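Local atomic coordinates of HTH-type transcriptional activator AmpR (Citrobacter freundii, PDB entry 3KOS), a protein that regulates transcription of the AmpC beta-lactamase gene as a LysR-family DNA-binding factor, represented here by its effector-binding domain. Residues L59-R64 with Y182-L187; V19-I24 with V157-H162; C26-L31 with I45-N50; R108-D113 with V133-S138. All coordinates share one frame; numbering follows the deposited sequence.

Contact 1: residues L59-R64 with Y182-L187; sequences LDYTIR and YWITRL
Thr-62 and Thr-185 form an antiparallel hydrogen-bonded pair, with Thr-62 N to Thr-185 O at 3.0 Å and Thr-185 N to Thr-62 O at 2.8 Å. Two residues on, Arg-64 and Trp-183 form the next hydrogen-bonded pair, N to O in both directions. Between the pairs Ile-63 meets Ile-184, CG1 to CG1 at 3.9 Å. The Ile-184 side chain also turns back to Tyr-61: CG1 lies anti to the backbone N (chi1 -173°), which carries CD1 over one ring face, 3.8 Å from the Tyr-61 ring centroid, as a CH-pi contact. On the other sheet face the bent Arg-64 chain crosses Thr-185, CD to CG2 at 3.7 Å. One water joins Thr-62 OG1 to Thr-185 O beside the direct bond; a second, from Asp-60 O to Leu-187 N, carries the link past it. Farther out, Tyr-61 OH bonds Ser-200 OG, and Trp-70 takes a cation-pi contact from Arg-64 and an edge-to-face one from Trp-183. Strands 61-66 and 181-187 are central neighbours in the mixed sheet of this LysR effector-binding domain, flanked by strands 12-19 and 73-86, with helix 194-209 packed on the Ile-63 and Ile-184 face.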
# COMPACT_ATOMS: atom_id res chain seq x y z
N LEU A 59 -15.38 -12.43 -3.52
CA LEU A 59 -15.77 -11.09 -3.95
C LEU A 59 -16.93 -11.10 -4.94
O LEU A 59 -17.05 -12.02 -5.75
CB LEU A 59 -14.59 -10.37 -4.59
CG LEU A 59 -13.33 -10.23 -3.73
CD1 LEU A 59 -12.23 -9.55 -4.55
CD2 LEU A 59 -13.62 -9.45 -2.45
N ASP A 60 -17.75 -10.06 -4.90
CA ASP A 60 -18.73 -9.83 -5.97
C ASP A 60 -18.05 -9.14 -7.15
O ASP A 60 -18.12 -9.62 -8.29
CB ASP A 60 -19.91 -9.00 -5.45
CG ASP A 60 -20.72 -9.75 -4.41
OD1 ASP A 60 -21.06 -10.93 -4.68
OD2 ASP A 60 -21.00 -9.19 -3.34
N TYR A 61 -17.39 -8.02 -6.86
CA TYR A 61 -16.66 -7.25 -7.85
C TYR A 61 -15.21 -7.06 -7.42
O TYR A 61 -14.90 -7.04 -6.23
CB TYR A 61 -17.25 -5.84 -7.95
CG TYR A 61 -18.44 -5.69 -8.88
CD1 TYR A 61 -18.47 -6.30 -10.13
CD2 TYR A 61 -19.52 -4.90 -8.51
CE1 TYR A 61 -19.56 -6.13 -10.99
CE2 TYR A 61 -20.60 -4.73 -9.35
CZ TYR A 61 -20.62 -5.35 -10.58
OH TYR A 61 -21.71 -5.15 -11.41
N THR A 62 -14.34 -6.89 -8.41
CA THR A 62 -12.95 -6.51 -8.19
C THR A 62 -12.67 -5.21 -8.94
O THR A 62 -12.97 -5.10 -10.13
CB THR A 62 -12.01 -7.58 -8.75
OG1 THR A 62 -12.31 -8.84 -8.15
CG2 THR A 62 -10.55 -7.22 -8.47
N ILE A 63 -12.14 -4.21 -8.26
CA ILE A 63 -11.70 -3.02 -8.97
C ILE A 63 -10.20 -3.13 -9.10
O ILE A 63 -9.52 -3.38 -8.11
CB ILE A 63 -12.13 -1.74 -8.28
CG1 ILE A 63 -13.67 -1.61 -8.35
CG2 ILE A 63 -11.44 -0.55 -8.94
CD1 ILE A 63 -14.24 -0.41 -7.59
N ARG A 64 -9.69 -2.99 -10.32
CA ARG A 64 -8.30 -3.32 -10.60
C ARG A 64 -7.72 -2.46 -11.71
O ARG A 64 -8.46 -1.81 -12.47
CB ARG A 64 -8.21 -4.80 -11.01
CG ARG A 64 -8.88 -5.09 -12.32
CD ARG A 64 -9.42 -6.52 -12.34
NE ARG A 64 -8.39 -7.49 -12.00
CZ ARG A 64 -8.62 -8.80 -11.85
NH1 ARG A 64 -7.63 -9.62 -11.53
NH2 ARG A 64 -9.85 -9.27 -12.03
N TYR A 182 -8.35 1.82 -15.02
CA TYR A 182 -9.06 1.16 -13.93
C TYR A 182 -10.36 0.56 -14.43
O TYR A 182 -11.10 1.20 -15.19
CB TYR A 182 -9.28 2.11 -12.74
CG TYR A 182 -7.97 2.45 -12.06
CD1 TYR A 182 -7.35 1.54 -11.20
CD2 TYR A 182 -7.34 3.66 -12.29
CE1 TYR A 182 -6.14 1.82 -10.59
CE2 TYR A 182 -6.11 3.96 -11.68
CZ TYR A 182 -5.53 3.04 -10.83
OH TYR A 182 -4.31 3.33 -10.23
N TRP A 183 -10.61 -0.68 -14.02
CA TRP A 183 -11.78 -1.44 -14.46
C TRP A 183 -12.49 -2.04 -13.26
O TRP A 183 -11.88 -2.27 -12.22
CB TRP A 183 -11.34 -2.60 -15.35
CG TRP A 183 -10.64 -2.19 -16.59
CD1 TRP A 183 -9.34 -1.82 -16.73
CD2 TRP A 183 -11.22 -2.13 -17.91
NE1 TRP A 183 -9.07 -1.51 -18.04
CE2 TRP A 183 -10.20 -1.69 -18.79
CE3 TRP A 183 -12.49 -2.39 -18.42
CZ2 TRP A 183 -10.42 -1.52 -20.15
CZ3 TRP A 183 -12.71 -2.22 -19.78
CH2 TRP A 183 -11.68 -1.79 -20.63
N ILE A 184 -13.78 -2.31 -13.42
CA ILE A 184 -14.48 -3.14 -12.44
C ILE A 184 -14.83 -4.48 -13.11
O ILE A 184 -15.33 -4.50 -14.23
CB ILE A 184 -15.73 -2.43 -11.86
CG1 ILE A 184 -16.35 -3.25 -10.72
CG2 ILE A 184 -16.75 -2.11 -12.96
CD1 ILE A 184 -17.32 -2.46 -9.82
N THR A 185 -14.56 -5.58 -12.44
CA THR A 185 -14.71 -6.89 -13.08
C THR A 185 -15.50 -7.88 -12.23
O THR A 185 -15.40 -7.88 -10.99
CB THR A 185 -13.33 -7.50 -13.49
OG1 THR A 185 -12.58 -7.90 -12.33
CG2 THR A 185 -12.52 -6.49 -14.27
N ARG A 186 -16.29 -8.71 -12.91
CA ARG A 186 -17.05 -9.78 -12.28
C ARG A 186 -16.62 -11.07 -12.95
O ARG A 186 -16.56 -11.15 -14.18
CB ARG A 186 -18.56 -9.54 -12.52
CG ARG A 186 -19.48 -10.66 -12.07
CD ARG A 186 -20.93 -10.43 -12.56
NE ARG A 186 -21.03 -10.36 -14.01
CZ ARG A 186 -21.26 -11.41 -14.80
NH1 ARG A 186 -21.43 -12.61 -14.26
NH2 ARG A 186 -21.34 -11.27 -16.11
N LEU A 187 -16.29 -12.09 -12.16
CA LEU A 187 -16.05 -13.41 -12.76
C LEU A 187 -17.31 -13.78 -13.53
O LEU A 187 -18.41 -13.58 -13.02
CB LEU A 187 -15.79 -14.46 -11.68
CG LEU A 187 -14.42 -14.40 -11.02
CD1 LEU A 187 -14.26 -15.55 -10.04
CD2 LEU A 187 -13.33 -14.45 -12.09
O HOH W 1 -16.55 -11.75 -9.28
O HOH W 2 -14.41 -10.14 -9.57

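Contact 2: residues V19-I24 with V157-H162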
# COMPACT_ATOMS: atom_id res chain seq x y z
N VAL A 19 -8.31 -2.26 -5.65
CA VAL A 19 -6.87 -1.98 -5.60
C VAL A 19 -6.66 -0.71 -4.77
O VAL A 19 -7.38 0.28 -4.93
CB VAL A 19 -6.24 -1.88 -7.02
CG1 VAL A 19 -6.94 -0.79 -7.88
CG2 VAL A 19 -4.75 -1.63 -6.94
N GLY A 20 -5.68 -0.74 -3.86
CA GLY A 20 -5.58 0.29 -2.85
C GLY A 20 -5.45 1.68 -3.44
O GLY A 20 -6.02 2.66 -2.92
N THR A 21 -4.68 1.78 -4.52
CA THR A 21 -4.44 3.06 -5.17
C THR A 21 -5.76 3.72 -5.58
O THR A 21 -5.95 4.92 -5.39
CB THR A 21 -3.51 2.89 -6.37
OG1 THR A 21 -2.25 2.39 -5.90
CG2 THR A 21 -3.29 4.22 -7.07
N PHE A 22 -6.65 2.93 -6.14
CA PHE A 22 -7.98 3.43 -6.54
C PHE A 22 -8.86 3.77 -5.34
O PHE A 22 -9.61 4.73 -5.38
CB PHE A 22 -8.68 2.43 -7.44
CG PHE A 22 -9.97 2.94 -8.05
CD1 PHE A 22 -11.18 2.74 -7.43
CD2 PHE A 22 -9.95 3.61 -9.28
CE1 PHE A 22 -12.36 3.19 -8.00
CE2 PHE A 22 -11.13 4.07 -9.85
CZ PHE A 22 -12.34 3.86 -9.21
N ALA A 23 -8.79 2.95 -4.29
CA ALA A 23 -9.57 3.22 -3.09
C ALA A 23 -9.21 4.59 -2.51
O ALA A 23 -10.08 5.41 -2.21
CB ALA A 23 -9.34 2.11 -2.05
N ILE A 24 -7.91 4.84 -2.37
CA ILE A 24 -7.46 6.09 -1.76
C ILE A 24 -7.65 7.28 -2.70
O ILE A 24 -8.07 8.36 -2.29
CB ILE A 24 -5.96 6.00 -1.37
CG1 ILE A 24 -5.73 4.91 -0.33
CG2 ILE A 24 -5.47 7.33 -0.85
CD1 ILE A 24 -6.60 5.05 0.94
N VAL A 157 -1.32 9.73 -12.33
CA VAL A 157 -1.31 11.04 -11.68
C VAL A 157 -2.65 11.38 -11.03
O VAL A 157 -2.68 11.99 -9.96
CB VAL A 157 -0.89 12.16 -12.66
CG1 VAL A 157 0.45 11.84 -13.30
CG2 VAL A 157 -1.93 12.36 -13.72
N ARG A 158 -3.75 11.00 -11.68
CA ARG A 158 -5.08 11.34 -11.17
C ARG A 158 -5.43 10.61 -9.87
O ARG A 158 -6.42 10.94 -9.22
CB ARG A 158 -6.16 11.08 -12.23
N MSE A 159 -4.64 9.60 -9.50
CA MSE A 159 -4.87 8.90 -8.24
C MSE A 159 -4.15 9.57 -7.08
O MSE A 159 -4.30 9.15 -5.92
CB MSE A 159 -4.46 7.42 -8.35
CG MSE A 159 -5.28 6.63 -9.35
SE MSE A 159 -7.15 6.49 -8.74
CE MSE A 159 -8.06 7.10 -10.38
N PHE A 160 -3.39 10.63 -7.38
CA PHE A 160 -2.59 11.29 -6.35
C PHE A 160 -2.82 12.79 -6.29
O PHE A 160 -1.97 13.55 -5.85
CB PHE A 160 -1.10 10.91 -6.50
CG PHE A 160 -0.87 9.44 -6.25
CD1 PHE A 160 -0.89 8.94 -4.96
CD2 PHE A 160 -0.73 8.56 -7.31
CE1 PHE A 160 -0.73 7.58 -4.72
CE2 PHE A 160 -0.56 7.19 -7.08
CZ PHE A 160 -0.56 6.70 -5.78
N THR A 161 -4.02 13.21 -6.67
CA THR A 161 -4.37 14.62 -6.64
C THR A 161 -4.26 15.17 -5.23
O THR A 161 -3.90 16.34 -5.05
CB THR A 161 -5.79 14.88 -7.21
OG1 THR A 161 -6.76 14.34 -6.31
CG2 THR A 161 -5.95 14.23 -8.55
N HIS A 162 -4.53 14.35 -4.22
CA HIS A 162 -4.40 14.80 -2.83
C HIS A 162 -2.96 15.21 -2.50
O HIS A 162 -2.74 16.20 -1.79
CB HIS A 162 -4.94 13.76 -1.84
CG HIS A 162 -4.28 12.41 -1.94
ND1 HIS A 162 -4.56 11.52 -2.95
CD2 HIS A 162 -3.37 11.80 -1.14
CE1 HIS A 162 -3.84 10.42 -2.78
NE2 HIS A 162 -3.11 10.57 -1.69
O HOH W 3 -3.90 6.88 -4.12
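Thr-21 pushes its methyl against the stem of Met-159, a selenomethionine here: Thr-21 CG2 lies 3.6 Å from Met-159 CB, and the two side chains cross at about a right angle. The same methyl meets the Phe-160 ring obliquely, CG2 to CZ at 3.9 Å, and so touches two neighbouring residues of 157-162, a 3-10 segment leading into a helix start. With Thr-21 CG2 anti to the backbone N and OG1 beside it (chi1 -62°), the methyl faces that segment while the hydroxyl is turned to another partner, the sulfonate of a bound MES molecule. Met-159 bends at its second and third torsions, bringing the selenium alongside the first turn of helix 20-37, 3.9 Å from Phe-22 CA. The selenium also makes an oblique Met-aromatic contact with Phe-22, 5.0 Å from the ring centroid.

The contact joins the N-terminal end of helix 20-37 to the 3-10 segment that follows strand 153-156. This is close to the centre of an effector-binding domain of the periplasmic-binding-protein type. The MES, also bonded by Tyr-182 OH, probably comes from the crystallisation liquor; its position is consistent with an effector pocket as in relatives.

The packing is looser on the other side of Met-159. A water donates to both Thr-21 O and Met-159 O, at 3.1 and 2.9 Å, and bridges backbones that do not bond each other directly. Beyond it, Ile-24 CG2 approaches His-162 CE1 obliquely at 4.0 Å. Here the second subunit comes in, its Thr-141 packing on Ile-24 and its Glu-144 on His-162.

Contact 3: residues C26-L31 with I45-N50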
# COMPACT_ATOMS: atom_id res chain seq x y z
N CYS A 26 -9.59 7.64 -5.47
CA CYS A 26 -10.86 7.84 -6.17
C CYS A 26 -12.11 7.42 -5.38
O CYS A 26 -13.00 8.23 -5.14
CB CYS A 26 -10.82 7.13 -7.53
SG CYS A 26 -12.33 7.34 -8.54
N LEU A 27 -12.18 6.15 -4.99
CA LEU A 27 -13.42 5.62 -4.43
C LEU A 27 -13.80 6.15 -3.06
O LEU A 27 -14.95 6.52 -2.83
CB LEU A 27 -13.37 4.09 -4.39
CG LEU A 27 -14.66 3.42 -3.92
CD1 LEU A 27 -15.81 3.80 -4.87
CD2 LEU A 27 -14.47 1.91 -3.85
N PHE A 28 -12.85 6.16 -2.13
CA PHE A 28 -13.18 6.51 -0.75
C PHE A 28 -13.82 7.90 -0.62
O PHE A 28 -14.81 8.06 0.09
CB PHE A 28 -11.96 6.37 0.18
CG PHE A 28 -11.64 4.94 0.54
CD1 PHE A 28 -12.46 3.90 0.15
CD2 PHE A 28 -10.49 4.64 1.28
CE1 PHE A 28 -12.15 2.58 0.48
CE2 PHE A 28 -10.19 3.34 1.62
CZ PHE A 28 -11.01 2.31 1.22
N PRO A 29 -13.27 8.89 -1.33
CA PRO A 29 -13.88 10.22 -1.24
C PRO A 29 -15.32 10.24 -1.78
O PRO A 29 -16.09 11.13 -1.41
CB PRO A 29 -12.99 11.07 -2.14
CG PRO A 29 -11.65 10.37 -2.12
CD PRO A 29 -12.00 8.91 -2.08
N LEU A 30 -15.66 9.28 -2.63
CA LEU A 30 -16.99 9.24 -3.24
C LEU A 30 -17.98 8.36 -2.49
O LEU A 30 -19.17 8.34 -2.83
CB LEU A 30 -16.89 8.76 -4.68
CG LEU A 30 -16.12 9.69 -5.61
CD1 LEU A 30 -15.87 9.03 -6.95
CD2 LEU A 30 -16.88 11.00 -5.78
N LEU A 31 -17.52 7.64 -1.47
CA LEU A 31 -18.40 6.64 -0.85
C LEU A 31 -19.67 7.23 -0.22
O LEU A 31 -20.73 6.60 -0.26
CB LEU A 31 -17.64 5.77 0.17
CG LEU A 31 -16.85 4.61 -0.44
CD1 LEU A 31 -16.22 3.79 0.68
CD2 LEU A 31 -17.72 3.74 -1.34
N ILE A 45 -16.05 -3.30 1.83
CA ILE A 45 -14.89 -2.97 1.03
C ILE A 45 -13.61 -3.55 1.63
O ILE A 45 -13.39 -3.45 2.83
CB ILE A 45 -14.70 -1.46 0.92
CG1 ILE A 45 -15.91 -0.86 0.21
CG2 ILE A 45 -13.42 -1.14 0.17
CD1 ILE A 45 -15.86 0.61 0.10
N SER A 46 -12.79 -4.16 0.78
CA SER A 46 -11.46 -4.59 1.19
C SER A 46 -10.50 -4.12 0.11
O SER A 46 -10.91 -3.93 -1.03
CB SER A 46 -11.40 -6.11 1.34
OG SER A 46 -11.74 -6.75 0.12
N THR A 47 -9.24 -3.90 0.46
CA THR A 47 -8.27 -3.46 -0.54
C THR A 47 -7.28 -4.57 -0.87
O THR A 47 -7.07 -5.49 -0.08
CB THR A 47 -7.49 -2.19 -0.09
OG1 THR A 47 -6.69 -2.50 1.05
CG2 THR A 47 -8.45 -1.05 0.25
N HIS A 48 -6.68 -4.47 -2.04
CA HIS A 48 -5.69 -5.44 -2.48
C HIS A 48 -4.60 -4.72 -3.27
O HIS A 48 -4.71 -3.51 -3.51
CB HIS A 48 -6.34 -6.56 -3.31
CG HIS A 48 -7.12 -6.08 -4.51
ND1 HIS A 48 -6.51 -5.67 -5.67
CD2 HIS A 48 -8.45 -5.99 -4.73
CE1 HIS A 48 -7.43 -5.33 -6.56
NE2 HIS A 48 -8.62 -5.51 -6.01
N ASN A 49 -3.54 -5.43 -3.64
CA ASN A 49 -2.46 -4.80 -4.39
C ASN A 49 -2.47 -5.17 -5.88
O ASN A 49 -1.42 -5.27 -6.52
CB ASN A 49 -1.09 -5.09 -3.74
CG ASN A 49 -0.69 -6.56 -3.81
OD1 ASN A 49 -1.46 -7.41 -4.25
ND2 ASN A 49 0.53 -6.86 -3.37
N ASN A 50 -3.67 -5.37 -6.40
CA ASN A 50 -3.88 -5.72 -7.80
C ASN A 50 -3.61 -7.18 -8.14
O ASN A 50 -3.90 -7.62 -9.25
CB ASN A 50 -3.09 -4.83 -8.75
CG ASN A 50 -3.90 -4.46 -9.98
OD1 ASN A 50 -5.02 -3.97 -9.86
ND2 ASN A 50 -3.34 -4.70 -11.16
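Phe-28 meets Ile-45 and Thr-47 by apolar contact alone; past them, where the strand ends, Asn-50 N donates to His-48 ND1 at 2.9 Å, almost exactly in the imidazole plane. The other ring nitrogen, NE2, bonds weakly to Gly-17 O, and the two bonds together would limit rotation of the ring. Helix 20-37 here packs over strand 41-48 in a beta-alpha-beta crossover, whose first strand, 12-19, lies next to 41-48 in the sheet. The short axes run nearly antiparallel, at 165°, and come no closer than 11.9 Å, and side chains span the gap.

Ile-45 does most of this with both of its branches. CG1 lies beside the backbone N, anti to the carbonyl carbon (chi1 -62°), and its extended chain sends CD1 up to Leu-31, where the two side chains meet tip to tip. Leu-27 CD2 comes to the same methyl from farther off, at 4.4 Å. The other branch, CG2, lies at the edge of the Phe-28 ring, in its plane, 3.9 Å from CE1, so the aromatic face is not used by this residue. Phe-28 CZ then extends toward Thr-47 CG2, at 4.3 Å.

The second subunit covers this part of the fold: its Met-134 packs on Phe-28, Leu-31 and Ile-45, and its Asp-137 bonds Thr-47 OG1. Backbone bonds from Ile-45 and Thr-47 also cross to it, consistent with a dimer interface along this outermost strand. The tight point within the chain is Leu-31 CD1 against Ile-45 CD1, at 3.3 Å, shorter than usual van der Waals contact.

Contact 4: residues R108-D113 with V133-S138; sequences RSYRRD and VMVFDS
Arg-108 starts with CG wedged between its backbone N and carbonyl carbon (chi1 65°) and then runs extended to NE, which lays its guanidinium over Val-135. Val-135 CG2 sits over one face, off toward the rim, 3.7 Å from Arg-108 CZ; Arg-112 CA lies over the opposite face, so the flat group is sandwiched. These residues belong to a beta-alpha-beta unit in which strands 106-109 and 133-136 run parallel, joined through helix 114-121. The backbone register is set by Arg-108 N to Met-134 O at 3.0 Å and by Phe-136 N to Arg-108 O at 2.8 Å. Farther back, the Val-133 side chain crosses the arginine at about a right angle, CG1 3.7 Å from Arg-108 CG.

The NH1 of Arg-108 bonds the next residue's carbonyl, Ser-109 O, at 2.8 Å, which ties the guanidinium to the turn that follows. In that turn Ser-109 OG accepts from Arg-111 N, an ST turn, and is also bonded by Glu-114. Tyr-110 crosses Val-135 at about a right angle, its CD1 3.5 Å from Val-135 CG1, while its hydroxyl reaches Thr-47 of the second subunit. Arg-51 adds a cation-pi contact to the same ring. Phe-136 points its ring into helix 139-147, against Met-142 and Ala-145. Where the strands part, a water spans the gap, accepting from Tyr-110 N at 3.1 Å and donating to Phe-136 O at 3.0 Å.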
# COMPACT_ATOMS: atom_id res chain seq x y z
N ARG A 108 9.39 2.17 -9.53
CA ARG A 108 8.43 1.66 -10.50
C ARG A 108 7.59 0.52 -9.93
O ARG A 108 7.88 0.02 -8.84
CB ARG A 108 9.14 1.19 -11.77
CG ARG A 108 10.05 -0.00 -11.57
CD ARG A 108 10.37 -0.64 -12.91
NE ARG A 108 11.37 -1.69 -12.84
CZ ARG A 108 11.12 -2.96 -12.53
NH1 ARG A 108 9.90 -3.36 -12.25
NH2 ARG A 108 12.12 -3.83 -12.51
N SER A 109 6.54 0.14 -10.65
CA SER A 109 5.73 -1.00 -10.27
C SER A 109 6.39 -2.28 -10.76
O SER A 109 7.50 -2.24 -11.30
CB SER A 109 4.34 -0.90 -10.90
OG SER A 109 4.42 -1.30 -12.26
N TYR A 110 5.71 -3.41 -10.58
CA TYR A 110 6.21 -4.69 -11.07
C TYR A 110 6.30 -4.79 -12.59
O TYR A 110 6.78 -5.79 -13.11
CB TYR A 110 5.36 -5.83 -10.54
CG TYR A 110 5.70 -6.29 -9.14
CD1 TYR A 110 5.83 -5.38 -8.10
CD2 TYR A 110 5.83 -7.64 -8.85
CE1 TYR A 110 6.12 -5.81 -6.80
CE2 TYR A 110 6.12 -8.08 -7.57
CZ TYR A 110 6.26 -7.16 -6.55
OH TYR A 110 6.53 -7.59 -5.27
N ARG A 111 5.81 -3.77 -13.30
CA ARG A 111 6.00 -3.70 -14.75
C ARG A 111 7.37 -3.13 -15.12
O ARG A 111 7.66 -1.94 -14.93
CB ARG A 111 4.91 -2.88 -15.42
CG ARG A 111 5.25 -2.53 -16.85
CD ARG A 111 4.03 -2.63 -17.72
NE ARG A 111 4.39 -2.55 -19.14
CZ ARG A 111 3.49 -2.55 -20.11
NH1 ARG A 111 2.20 -2.62 -19.80
NH2 ARG A 111 3.87 -2.48 -21.38
N ARG A 112 8.20 -3.99 -15.71
CA ARG A 112 9.63 -3.71 -15.87
C ARG A 112 9.99 -2.57 -16.82
O ARG A 112 11.08 -2.00 -16.71
CB ARG A 112 10.37 -4.99 -16.28
N ASP A 113 9.11 -2.23 -17.75
CA ASP A 113 9.49 -1.27 -18.78
C ASP A 113 8.81 0.09 -18.69
O ASP A 113 8.84 0.86 -19.65
CB ASP A 113 9.29 -1.88 -20.18
CG ASP A 113 7.84 -2.26 -20.45
OD1 ASP A 113 6.99 -2.04 -19.56
OD2 ASP A 113 7.55 -2.77 -21.55
N VAL A 133 17.04 1.03 -8.97
CA VAL A 133 15.58 0.97 -9.07
C VAL A 133 14.99 0.25 -7.87
O VAL A 133 15.54 -0.74 -7.40
CB VAL A 133 15.13 0.23 -10.35
CG1 VAL A 133 13.60 0.18 -10.41
CG2 VAL A 133 15.67 0.94 -11.57
N MSE A 134 13.86 0.76 -7.38
CA MSE A 134 13.09 0.06 -6.36
C MSE A 134 11.71 -0.24 -6.92
O MSE A 134 11.13 0.59 -7.62
CB MSE A 134 12.99 0.91 -5.09
CG MSE A 134 14.31 1.55 -4.71
SE MSE A 134 14.20 2.51 -3.00
CE MSE A 134 14.31 0.89 -1.95
N VAL A 135 11.21 -1.43 -6.61
CA VAL A 135 10.01 -1.97 -7.24
C VAL A 135 8.86 -2.09 -6.25
O VAL A 135 9.04 -2.62 -5.16
CB VAL A 135 10.31 -3.36 -7.83
CG1 VAL A 135 9.06 -3.98 -8.42
CG2 VAL A 135 11.42 -3.25 -8.88
N PHE A 136 7.67 -1.62 -6.63
CA PHE A 136 6.54 -1.53 -5.70
C PHE A 136 5.29 -2.27 -6.16
O PHE A 136 4.89 -2.16 -7.31
CB PHE A 136 6.18 -0.06 -5.46
CG PHE A 136 7.26 0.70 -4.78
CD1 PHE A 136 7.28 0.81 -3.40
CD2 PHE A 136 8.30 1.25 -5.51
CE1 PHE A 136 8.30 1.49 -2.75
CE2 PHE A 136 9.33 1.94 -4.87
CZ PHE A 136 9.33 2.05 -3.50
N ASP A 137 4.67 -3.00 -5.23
CA ASP A 137 3.44 -3.72 -5.52
C ASP A 137 2.26 -2.76 -5.59
O ASP A 137 1.25 -3.05 -6.24
CB ASP A 137 3.17 -4.78 -4.45
CG ASP A 137 2.93 -4.18 -3.07
OD1 ASP A 137 3.62 -3.21 -2.67
OD2 ASP A 137 2.04 -4.70 -2.35
N SER A 138 2.39 -1.61 -4.93
CA SER A 138 1.28 -0.66 -4.85
C SER A 138 1.79 0.76 -5.06
O SER A 138 2.80 1.14 -4.48
CB SER A 138 0.62 -0.75 -3.47
OG SER A 138 -0.22 0.38 -3.22
O HOH W 4 2.96 -3.48 -9.18

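From the N terminus, strand 12-19 runs into helix 20-37, whose first turn opens contact 2. Contact 3 closes first, a short loop from 26-31 to 45-50 nested inside contact 2. Contact 1 opens next, at 59-64, in series with contact 3. Contact 4 closes a local loop between 108-113 and 133-138, nested in both contact 2 and contact 1. The chain then returns at 157-162 to close contact 2, tying the start of helix 20-37 to the segment after strand 153-156, and at 182-187 to close contact 1, so these two long loops cross. Contacts 1 and 3 reach the same mixed sheet, contact 4 builds the small parallel sheet, and Asn-49 with Asp-137 bonds contact 3 to contact 4.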